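Local coordinates for protein xylulose kinase (Bifidobacterium adolescentis ATCC 15703, PDB 3I8B) that probably catalyses the ATP-dependent phosphorylation of D-xylulose to D-xylulose 5-phosphate, as a magnesium-binding sugar kinase of the FGGY family, at residues Gly283-Val286 / Gly287-Ser290; Phe317-Cys320 / Thr321-Leu325; Ile79-Asn82 / Gln83-Ile87; Glu152-Pro155 / Glu156-Lys159; Leu399-Ala402 / Phe403-Leu407. One frame throughout, in Å; residues are numbered along the deposited sequence.

Contact 1 (Gly283-Val286 / Gly287-Ser290)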
# COMPACT_ATOMS: atom_id res chain seq x y z
N GLY A 283 -6.25 -13.71 -3.48
CA GLY A 283 -6.93 -14.17 -4.67
C GLY A 283 -7.88 -13.12 -5.22
O GLY A 283 -8.79 -13.44 -5.98
N MSE A 284 -7.67 -11.85 -4.87
CA MSE A 284 -8.57 -10.81 -5.37
C MSE A 284 -8.45 -10.52 -6.87
O MSE A 284 -7.35 -10.42 -7.42
CB MSE A 284 -8.40 -9.52 -4.57
CG MSE A 284 -8.97 -9.59 -3.16
SE MSE A 284 -8.28 -8.10 -2.10
CE MSE A 284 -9.03 -6.64 -3.15
N ALA A 285 -9.60 -10.38 -7.52
CA ALA A 285 -9.65 -9.96 -8.91
C ALA A 285 -10.51 -8.70 -9.05
O ALA A 285 -11.06 -8.19 -8.06
CB ALA A 285 -10.21 -11.10 -9.79
N VAL A 286 -10.62 -8.22 -10.28
CA VAL A 286 -11.36 -7.00 -10.58
C VAL A 286 -12.78 -7.02 -10.00
O VAL A 286 -13.55 -7.94 -10.27
CB VAL A 286 -11.42 -6.76 -12.10
CG1 VAL A 286 -12.37 -5.61 -12.44
CG2 VAL A 286 -10.03 -6.49 -12.65
N GLY A 287 -13.11 -6.02 -9.19
CA GLY A 287 -14.42 -5.96 -8.56
C GLY A 287 -14.41 -6.26 -7.07
O GLY A 287 -15.36 -5.95 -6.35
N ASP A 288 -13.33 -6.88 -6.62
CA ASP A 288 -13.13 -7.17 -5.21
C ASP A 288 -12.55 -5.93 -4.52
O ASP A 288 -11.71 -5.22 -5.08
CB ASP A 288 -12.13 -8.32 -5.03
CG ASP A 288 -12.71 -9.68 -5.43
OD1 ASP A 288 -13.95 -9.81 -5.51
OD2 ASP A 288 -11.92 -10.61 -5.66
N VAL A 289 -13.00 -5.67 -3.30
CA VAL A 289 -12.33 -4.72 -2.45
C VAL A 289 -11.99 -5.41 -1.14
O VAL A 289 -12.72 -6.31 -0.69
CB VAL A 289 -13.18 -3.47 -2.18
CG1 VAL A 289 -14.37 -3.84 -1.32
CG2 VAL A 289 -12.33 -2.39 -1.52
N SER A 290 -10.88 -5.01 -0.54
CA SER A 290 -10.54 -5.48 0.79
C SER A 290 -10.57 -4.28 1.72
O SER A 290 -10.14 -3.19 1.35
CB SER A 290 -9.15 -6.11 0.80
OG SER A 290 -8.15 -5.12 0.67
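Met-284, modelled as selenomethionine, lies against Asp-288 and Ser-290 where the chain doubles back into a strand. Its CB sits 3.8 Å from Asp-288 OD2. CG then passes CB of Asp-288 at 3.9 Å, so the first half of the chain crosses the aspartate obliquely. SE reaches Ser-290 and touches its CB at 3.6 Å. The chain bends at its last torsion (chi3 63°). This turns CE back toward the strand backbone, where it rests 3.6 Å from Ser-290 N and equally near Asp-288 O. Ile-302 also touches this buried side chain.

The backbone here links helix 274-281 to strand 288-293. Gly-283 ends the helix in a Schellman motif. Residues Ala-285 to Asp-288 form a type II beta turn. Its closing bond runs from Asp-288 N to Ala-285 O at 3.0 Å. Gly-287 has a positive phi of 107°, and a CB there would clash with Val-286 O.

Asp-288 adds a side-chain bond to the turn. Its OD2 accepts from Ala-285 N at 3.0 Å, with a fairly straight N-H...O angle of 163°. The donor comes from above the carboxylate plane. Ala-285 is therefore bonded at both its N and its O by one residue. The same OD2 forms a salt bridge with Arg-427, at the start of neighbouring strand 427-431.

Contact 2 (Phe317-Cys320 / Thr321-Leu325)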
# COMPACT_ATOMS: atom_id res chain seq x y z
N PHE A 317 -3.01 3.66 -7.50
CA PHE A 317 -1.92 2.70 -7.66
C PHE A 317 -2.30 1.62 -8.67
O PHE A 317 -3.45 1.53 -9.09
CB PHE A 317 -1.57 2.03 -6.33
CG PHE A 317 -1.10 2.98 -5.26
CD1 PHE A 317 -0.58 4.22 -5.60
CD2 PHE A 317 -1.15 2.61 -3.92
CE1 PHE A 317 -0.15 5.10 -4.61
CE2 PHE A 317 -0.70 3.48 -2.93
CZ PHE A 317 -0.20 4.72 -3.27
N ALA A 318 -1.31 0.81 -9.05
CA ALA A 318 -1.56 -0.35 -9.89
C ALA A 318 -1.53 -1.61 -9.02
O ALA A 318 -0.90 -1.63 -7.97
CB ALA A 318 -0.50 -0.45 -10.99
N ASP A 319 -2.22 -2.66 -9.47
CA ASP A 319 -2.21 -3.91 -8.73
C ASP A 319 -1.16 -4.85 -9.34
O ASP A 319 -0.34 -4.41 -10.15
CB ASP A 319 -3.60 -4.57 -8.76
CG ASP A 319 -3.82 -5.42 -10.00
OD1 ASP A 319 -3.19 -5.17 -11.05
OD2 ASP A 319 -4.63 -6.36 -9.93
N CYS A 320 -1.21 -6.12 -8.97
CA CYS A 320 -0.22 -7.10 -9.46
C CYS A 320 -0.74 -8.06 -10.53
O CYS A 320 -0.18 -9.14 -10.72
CB CYS A 320 0.37 -7.91 -8.31
SG CYS A 320 1.45 -6.95 -7.21
N THR A 321 -1.79 -7.66 -11.24
CA THR A 321 -2.33 -8.51 -12.30
C THR A 321 -2.44 -7.76 -13.63
O THR A 321 -3.14 -8.20 -14.54
CB THR A 321 -3.70 -9.09 -11.93
OG1 THR A 321 -4.67 -8.04 -11.90
CG2 THR A 321 -3.64 -9.75 -10.58
N GLY A 322 -1.73 -6.65 -13.73
CA GLY A 322 -1.80 -5.81 -14.90
C GLY A 322 -2.93 -4.81 -14.83
O GLY A 322 -3.24 -4.14 -15.81
N HIS A 323 -3.56 -4.70 -13.66
CA HIS A 323 -4.70 -3.81 -13.52
C HIS A 323 -4.46 -2.68 -12.51
O HIS A 323 -3.34 -2.22 -12.34
CB HIS A 323 -5.96 -4.61 -13.20
CG HIS A 323 -6.31 -5.60 -14.27
ND1 HIS A 323 -6.00 -6.94 -14.18
CD2 HIS A 323 -6.91 -5.43 -15.47
CE1 HIS A 323 -6.41 -7.56 -15.27
NE2 HIS A 323 -6.96 -6.66 -16.07
N TYR A 324 -5.53 -2.26 -11.84
CA TYR A 324 -5.44 -1.07 -11.01
C TYR A 324 -5.93 -1.26 -9.58
O TYR A 324 -6.82 -2.07 -9.32
CB TYR A 324 -6.11 0.12 -11.71
CG TYR A 324 -5.38 0.43 -12.99
CD1 TYR A 324 -4.28 1.29 -13.00
CD2 TYR A 324 -5.74 -0.18 -14.19
CE1 TYR A 324 -3.58 1.55 -14.16
CE2 TYR A 324 -5.04 0.08 -15.36
CZ TYR A 324 -3.95 0.94 -15.33
OH TYR A 324 -3.24 1.21 -16.48
N LEU A 325 -5.30 -0.51 -8.67
CA LEU A 325 -5.54 -0.59 -7.23
C LEU A 325 -5.87 0.79 -6.62
O LEU A 325 -5.02 1.41 -5.95
CB LEU A 325 -4.32 -1.20 -6.53
CG LEU A 325 -4.51 -1.63 -5.07
CD1 LEU A 325 -5.20 -2.97 -5.04
CD2 LEU A 325 -3.17 -1.71 -4.36
O HOH W 1 0.65 -5.23 -12.47
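Asp-319 CG (chi1 86°) and Thr-321 OG1 (chi1 69°) both lie between backbone N and carbonyl carbon, which brings the two groups together. The two side chains cross at about a right angle. Thr-321 OG1 donates to the syn lone pair of Asp-319 OD2 at 2.6 Å. Asp-319 OD1 takes two backbone donors, from opposite faces of the carboxylate plane. Thr-321 N lies 2.9 Å from it and His-323 N 2.7 Å. The carboxylate is thus gripped by three bonds and its rotation is fixed. His-323 ND1 donates in its ring plane to Thr-321 OG1 at 2.9 Å. An alanine in place of Asp-319 would probably leave the N-H groups of Thr-321 and His-323 and the Thr-321 hydroxyl without their acceptors and free the loop to shift. A water donates to Asp-319 O and accepts from Gly-322 N. In the hairpin arms, Leu-325 N bonds to Phe-317 O at 2.8 Å, and Asp-319 N bonds to His-323 O. The side chain of Phe-317 is about 4 Å from that of His-75, a predicted substrate-binding residue. The arrangement is a beta hairpin of strands 315-318 and 324-330, its loop closed by an Asp side chain.

Contact 3 (Ile79-Asn82 / Gln83-Ile87)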
# COMPACT_ATOMS: atom_id res chain seq x y z
N ILE A 79 18.39 5.26 -2.12
CA ILE A 79 19.27 5.89 -3.11
C ILE A 79 20.68 5.33 -3.07
O ILE A 79 21.29 5.18 -2.00
CB ILE A 79 19.26 7.44 -3.03
CG1 ILE A 79 19.49 7.92 -1.60
CG2 ILE A 79 17.95 7.99 -3.57
CD1 ILE A 79 19.69 9.47 -1.49
N LEU A 80 21.19 5.02 -4.27
CA LEU A 80 22.48 4.38 -4.47
C LEU A 80 23.42 5.30 -5.24
O LEU A 80 22.98 6.03 -6.15
CB LEU A 80 22.30 3.10 -5.28
CG LEU A 80 21.28 2.10 -4.76
CD1 LEU A 80 21.16 0.92 -5.71
CD2 LEU A 80 21.73 1.67 -3.36
N ASP A 81 24.70 5.25 -4.89
CA ASP A 81 25.71 6.00 -5.63
C ASP A 81 26.25 5.20 -6.82
O ASP A 81 25.78 4.10 -7.11
CB ASP A 81 26.83 6.50 -4.69
CG ASP A 81 27.69 5.38 -4.10
OD1 ASP A 81 27.64 4.22 -4.56
OD2 ASP A 81 28.45 5.68 -3.15
N ASN A 82 27.24 5.77 -7.53
CA ASN A 82 27.90 5.12 -8.67
C ASN A 82 28.41 3.73 -8.37
O ASN A 82 28.58 2.92 -9.29
CB ASN A 82 29.12 5.94 -9.11
CG ASN A 82 28.75 7.15 -9.91
OD1 ASN A 82 29.57 8.06 -10.09
ND2 ASN A 82 27.52 7.18 -10.41
N GLN A 83 28.70 3.46 -7.11
CA GLN A 83 29.35 2.23 -6.71
C GLN A 83 28.38 1.23 -6.10
O GLN A 83 28.80 0.20 -5.57
CB GLN A 83 30.48 2.52 -5.71
CG GLN A 83 31.71 3.16 -6.34
CD GLN A 83 32.81 3.43 -5.32
OE1 GLN A 83 33.03 2.63 -4.41
NE2 GLN A 83 33.49 4.56 -5.47
N GLY A 84 27.09 1.53 -6.17
CA GLY A 84 26.07 0.67 -5.59
C GLY A 84 25.90 0.78 -4.07
O GLY A 84 25.16 -0.00 -3.47
N ASN A 85 26.60 1.73 -3.44
CA ASN A 85 26.42 1.99 -2.01
C ASN A 85 25.14 2.76 -1.72
O ASN A 85 24.78 3.68 -2.45
CB ASN A 85 27.58 2.83 -1.45
CG ASN A 85 28.90 2.08 -1.46
OD1 ASN A 85 29.84 2.48 -2.13
ND2 ASN A 85 28.98 1.00 -0.69
N VAL A 86 24.47 2.40 -0.62
CA VAL A 86 23.34 3.20 -0.16
C VAL A 86 23.89 4.52 0.38
O VAL A 86 24.75 4.53 1.25
CB VAL A 86 22.53 2.47 0.93
CG1 VAL A 86 21.48 3.40 1.54
CG2 VAL A 86 21.86 1.21 0.33
N ILE A 87 23.39 5.63 -0.15
CA ILE A 87 23.90 6.96 0.18
C ILE A 87 23.59 7.47 1.62
O ILE A 87 24.45 8.06 2.28
CB ILE A 87 23.44 8.02 -0.86
CG1 ILE A 87 24.10 7.75 -2.22
CG2 ILE A 87 23.77 9.44 -0.38
CD1 ILE A 87 23.45 8.46 -3.41
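Asp-81 folds over the loop that leads to Asn-85, and its OD1 binds two backbone N-H groups. Gln-83 N and Asn-85 N each lie 2.9 Å away, on opposite faces of the carboxylate plane. With CG between backbone N and carbonyl carbon (chi1 67°), the carboxylate turns back over the loop. The backbone adds a type I beta turn from Asp-81 to Gly-84, closed by Gly-84 N to Asp-81 O. Asp-81 N also donates to Asn-85 O.

The tight part is Ile-79 and Leu-80 against Val-86 and Ile-87. The bond from Ile-87 N to Ile-79 O is 2.8 Å long and nearly straight (172°). Beside it Ile-79 CG1 packs on Ile-87 CB, the two side chains crossing at about a right angle. Leu-80 CD2 meets Val-86 CG2 at 3.7 Å. By contrast, the turn side is more open: Asn-82 is exposed, and its end and that of Gln-83 lead away. Asn-85 runs alongside Asp-81 with its amide plane 82° from the carboxylate.

Strand 78-80 pairs with strand 163-165, and Leu-80 bonds through its backbone to Ala-162 and Ala-163. Trp-170 and Trp-173 of helix 167-175 pack on Leu-80, and Trp-170 also on Val-86.

Contact 4 (Glu152-Pro155 / Glu156-Lys159)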
# COMPACT_ATOMS: atom_id res chain seq x y z
N GLU A 152 16.62 19.21 -0.60
CA GLU A 152 16.50 20.44 0.19
C GLU A 152 17.42 20.43 1.41
O GLU A 152 18.03 21.44 1.74
CB GLU A 152 15.04 20.67 0.61
CG GLU A 152 14.81 21.90 1.47
CD GLU A 152 15.15 23.21 0.77
OE1 GLU A 152 15.40 24.22 1.48
OE2 GLU A 152 15.19 23.23 -0.48
N ASN A 153 17.56 19.27 2.05
CA ASN A 153 18.27 19.21 3.32
C ASN A 153 19.67 18.65 3.26
O ASN A 153 20.47 18.92 4.15
CB ASN A 153 17.43 18.42 4.33
CG ASN A 153 16.16 19.15 4.71
OD1 ASN A 153 16.17 20.03 5.56
ND2 ASN A 153 15.05 18.78 4.07
N GLU A 154 19.95 17.84 2.23
CA GLU A 154 21.24 17.17 2.08
C GLU A 154 21.73 17.23 0.63
O GLU A 154 21.84 16.19 -0.03
CB GLU A 154 21.14 15.70 2.53
CG GLU A 154 20.53 15.48 3.90
CD GLU A 154 20.64 14.02 4.36
OE1 GLU A 154 20.93 13.13 3.53
OE2 GLU A 154 20.41 13.75 5.57
N PRO A 155 22.01 18.44 0.13
CA PRO A 155 22.43 18.62 -1.27
C PRO A 155 23.62 17.76 -1.70
O PRO A 155 23.60 17.28 -2.84
CB PRO A 155 22.79 20.11 -1.35
CG PRO A 155 22.05 20.76 -0.21
CD PRO A 155 21.87 19.72 0.86
N GLU A 156 24.63 17.59 -0.85
CA GLU A 156 25.79 16.76 -1.20
C GLU A 156 25.39 15.32 -1.50
O GLU A 156 25.98 14.67 -2.37
CB GLU A 156 26.85 16.77 -0.09
CG GLU A 156 27.48 18.13 0.16
CD GLU A 156 26.46 19.17 0.58
OE1 GLU A 156 25.62 18.88 1.48
OE2 GLU A 156 26.50 20.28 0.01
N ASN A 157 24.40 14.83 -0.77
CA ASN A 157 23.85 13.48 -0.96
C ASN A 157 22.99 13.37 -2.21
O ASN A 157 23.04 12.36 -2.91
CB ASN A 157 22.99 13.09 0.25
CG ASN A 157 23.81 12.63 1.44
OD1 ASN A 157 23.29 12.48 2.56
ND2 ASN A 157 25.09 12.39 1.20
N VAL A 158 22.17 14.38 -2.48
CA VAL A 158 21.26 14.27 -3.61
C VAL A 158 22.05 14.23 -4.91
O VAL A 158 21.67 13.52 -5.85
CB VAL A 158 20.17 15.35 -3.62
CG1 VAL A 158 20.59 16.56 -4.51
CG2 VAL A 158 18.87 14.74 -4.13
N LYS A 159 23.18 14.94 -4.93
CA LYS A 159 24.03 15.01 -6.12
C LYS A 159 24.79 13.71 -6.40
O LYS A 159 25.29 13.53 -7.51
CB LYS A 159 25.02 16.17 -6.00
CG LYS A 159 24.39 17.56 -6.14
CD LYS A 159 25.46 18.65 -6.00
CE LYS A 159 24.83 20.03 -5.79
NZ LYS A 159 25.85 21.02 -5.33
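Glu-154 O accepts from the backbone of Asn-157 and Val-158 in the short helix 155-158. Val-158 N donates to it at 3.1 Å. Asn-157 N lies 3.0 Å from the same oxygen, but that bond is weak at 124°. Glu-154 stands at the N-cap position, right after helix 143-153. Next along the chain, Pro-155 O accepts from Lys-159 N at 3.2 Å. Pro-155 has no N-H to offer, which suits a first helical residue whose nitrogen would find no acceptor in the helix.

The side chain of Glu-154 is extended beyond CG and runs obliquely past Asn-157. The carboxylate and amide planes stand 68° apart. OE1 forms a salt bridge with Arg-88 NE, its main polar partner. Val-158 O is also paired, accepting from His-233 NE2. Glu-156 bends at chi2 (60°) and lies alongside Pro-155, with OE1 3.9 Å from Pro-155 CD. Val-158 is buried and packs on Val-150 and Leu-221, tying the turn to helices 143-153 and 214-225.

The chemistry is that of a break between two helices, where the Glu-154 carbonyl accepts from the first turn of the new one, and the salt bridge with Arg-88 probably offsets the negative charge of Glu-154.

Contact 5 (Leu399-Ala402 / Phe403-Leu407)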
# COMPACT_ATOMS: atom_id res chain seq x y z
N LEU A 399 -25.27 6.57 21.69
CA LEU A 399 -23.92 7.06 21.41
C LEU A 399 -23.01 5.89 21.04
O LEU A 399 -22.27 5.96 20.05
CB LEU A 399 -23.33 7.80 22.61
CG LEU A 399 -23.81 9.24 22.89
CD1 LEU A 399 -23.24 9.72 24.20
CD2 LEU A 399 -23.45 10.22 21.78
N ALA A 400 -23.05 4.84 21.84
CA ALA A 400 -22.28 3.63 21.57
C ALA A 400 -22.52 3.18 20.13
O ALA A 400 -21.59 2.96 19.36
CB ALA A 400 -22.66 2.52 22.54
N ARG A 401 -23.79 3.06 19.77
CA ARG A 401 -24.19 2.61 18.44
C ARG A 401 -23.69 3.59 17.36
O ARG A 401 -23.33 3.17 16.26
CB ARG A 401 -25.71 2.44 18.38
CG ARG A 401 -26.25 1.98 17.04
CD ARG A 401 -25.77 0.57 16.70
NE ARG A 401 -26.49 0.01 15.56
CZ ARG A 401 -27.35 -1.01 15.63
NH1 ARG A 401 -27.60 -1.59 16.80
NH2 ARG A 401 -27.95 -1.44 14.54
N ALA A 402 -23.67 4.88 17.68
CA ALA A 402 -23.19 5.90 16.75
C ALA A 402 -21.68 5.80 16.50
O ALA A 402 -21.20 6.08 15.40
CB ALA A 402 -23.57 7.32 17.23
N PHE A 403 -20.93 5.41 17.53
CA PHE A 403 -19.50 5.16 17.38
C PHE A 403 -19.25 4.01 16.40
O PHE A 403 -18.42 4.11 15.49
CB PHE A 403 -18.87 4.81 18.73
CG PHE A 403 -18.43 6.00 19.54
CD1 PHE A 403 -17.29 6.71 19.20
CD2 PHE A 403 -19.13 6.38 20.67
CE1 PHE A 403 -16.88 7.80 19.95
CE2 PHE A 403 -18.72 7.46 21.43
CZ PHE A 403 -17.59 8.17 21.07
N VAL A 404 -19.97 2.91 16.58
CA VAL A 404 -19.82 1.75 15.69
C VAL A 404 -20.32 2.05 14.27
O VAL A 404 -19.66 1.72 13.27
CB VAL A 404 -20.56 0.52 16.24
CG1 VAL A 404 -20.42 -0.65 15.28
CG2 VAL A 404 -20.03 0.14 17.61
N GLU A 405 -21.49 2.67 14.18
CA GLU A 405 -22.07 2.98 12.88
C GLU A 405 -21.21 3.99 12.14
O GLU A 405 -21.16 4.00 10.91
CB GLU A 405 -23.52 3.48 13.03
CG GLU A 405 -24.50 2.41 13.51
CD GLU A 405 -25.96 2.84 13.38
OE1 GLU A 405 -26.22 4.06 13.31
OE2 GLU A 405 -26.85 1.95 13.37
N GLY A 406 -20.50 4.83 12.89
CA GLY A 406 -19.65 5.84 12.29
C GLY A 406 -18.43 5.19 11.66
O GLY A 406 -18.07 5.51 10.54
N LEU A 407 -17.80 4.29 12.39
CA LEU A 407 -16.65 3.55 11.89
C LEU A 407 -17.01 2.87 10.56
O LEU A 407 -16.32 3.04 9.57
CB LEU A 407 -16.21 2.51 12.93
CG LEU A 407 -14.98 1.64 12.65
CD1 LEU A 407 -14.49 1.01 13.93
CD2 LEU A 407 -15.28 0.57 11.61
O HOH W 2 -26.75 -0.61 12.46
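Arg-401 and Glu-405 sit one turn apart on the long helix 396-420 and form an i to i+4 salt bridge. The two side chains pass at a slant, their guanidinium and carboxylate planes 76° apart. Arg-401 starts with CG anti to the backbone N (chi1 -180°) and then bends at chi2. NE thereby reaches Glu-405 OE2 at 2.9 Å. It meets that oxygen from above the carboxylate plane, while OE2 is tilted 23° from the guanidinium plane. A water accepts from Arg-401 NH2 and donates to Glu-405 OE2. Outside the helix, OE2 also accepts from Gly-361 N, and Arg-401 NH1 donates to Ala-355 O. A leucine in place of Arg-401 would probably leave the buried Glu-405 carboxylate without its opposite charge, and Ala-355 O without this donor.

On another side of the helix, Phe-403 lays its ring beside the previous turn. Ala-400 CA is at the ring edge. The ring also meets Phe-386 edge-to-face. The backbone runs in regular helical bonds, such as Glu-405 N to Arg-401 O at 2.8 Å. Ala-400 and Val-404 pack on Ala-355 of helix 348-357. Gly-406 N bonds to Ala-402 O at 2.9 Å. Phe-403 CD2 lies 3.2 Å from Leu-399 O.

Contacts 1 and 2 touch, Val-286 CG2 lying 4.2 Å from His-323 CG, and both reach the same seven-stranded sheet. Both lie near the predicted catalytic region: the side chain of Phe-317 in contact 2 is about 8 Å from that of Asp-274, the probable proton acceptor, and Ser-290 in contact 1 about 11 Å. Contacts 3 and 4 form a second pair; they touch where Ile-87 packs on the Asn-157 side chain, their centres about 14 Å apart. In contact 3 the side chain of Leu-80 is about 11 Å from the bound magnesium ion. Contact 5 stands apart, its centre about 51 Å from that of contact 3 and about 27 Å from that of contact 1.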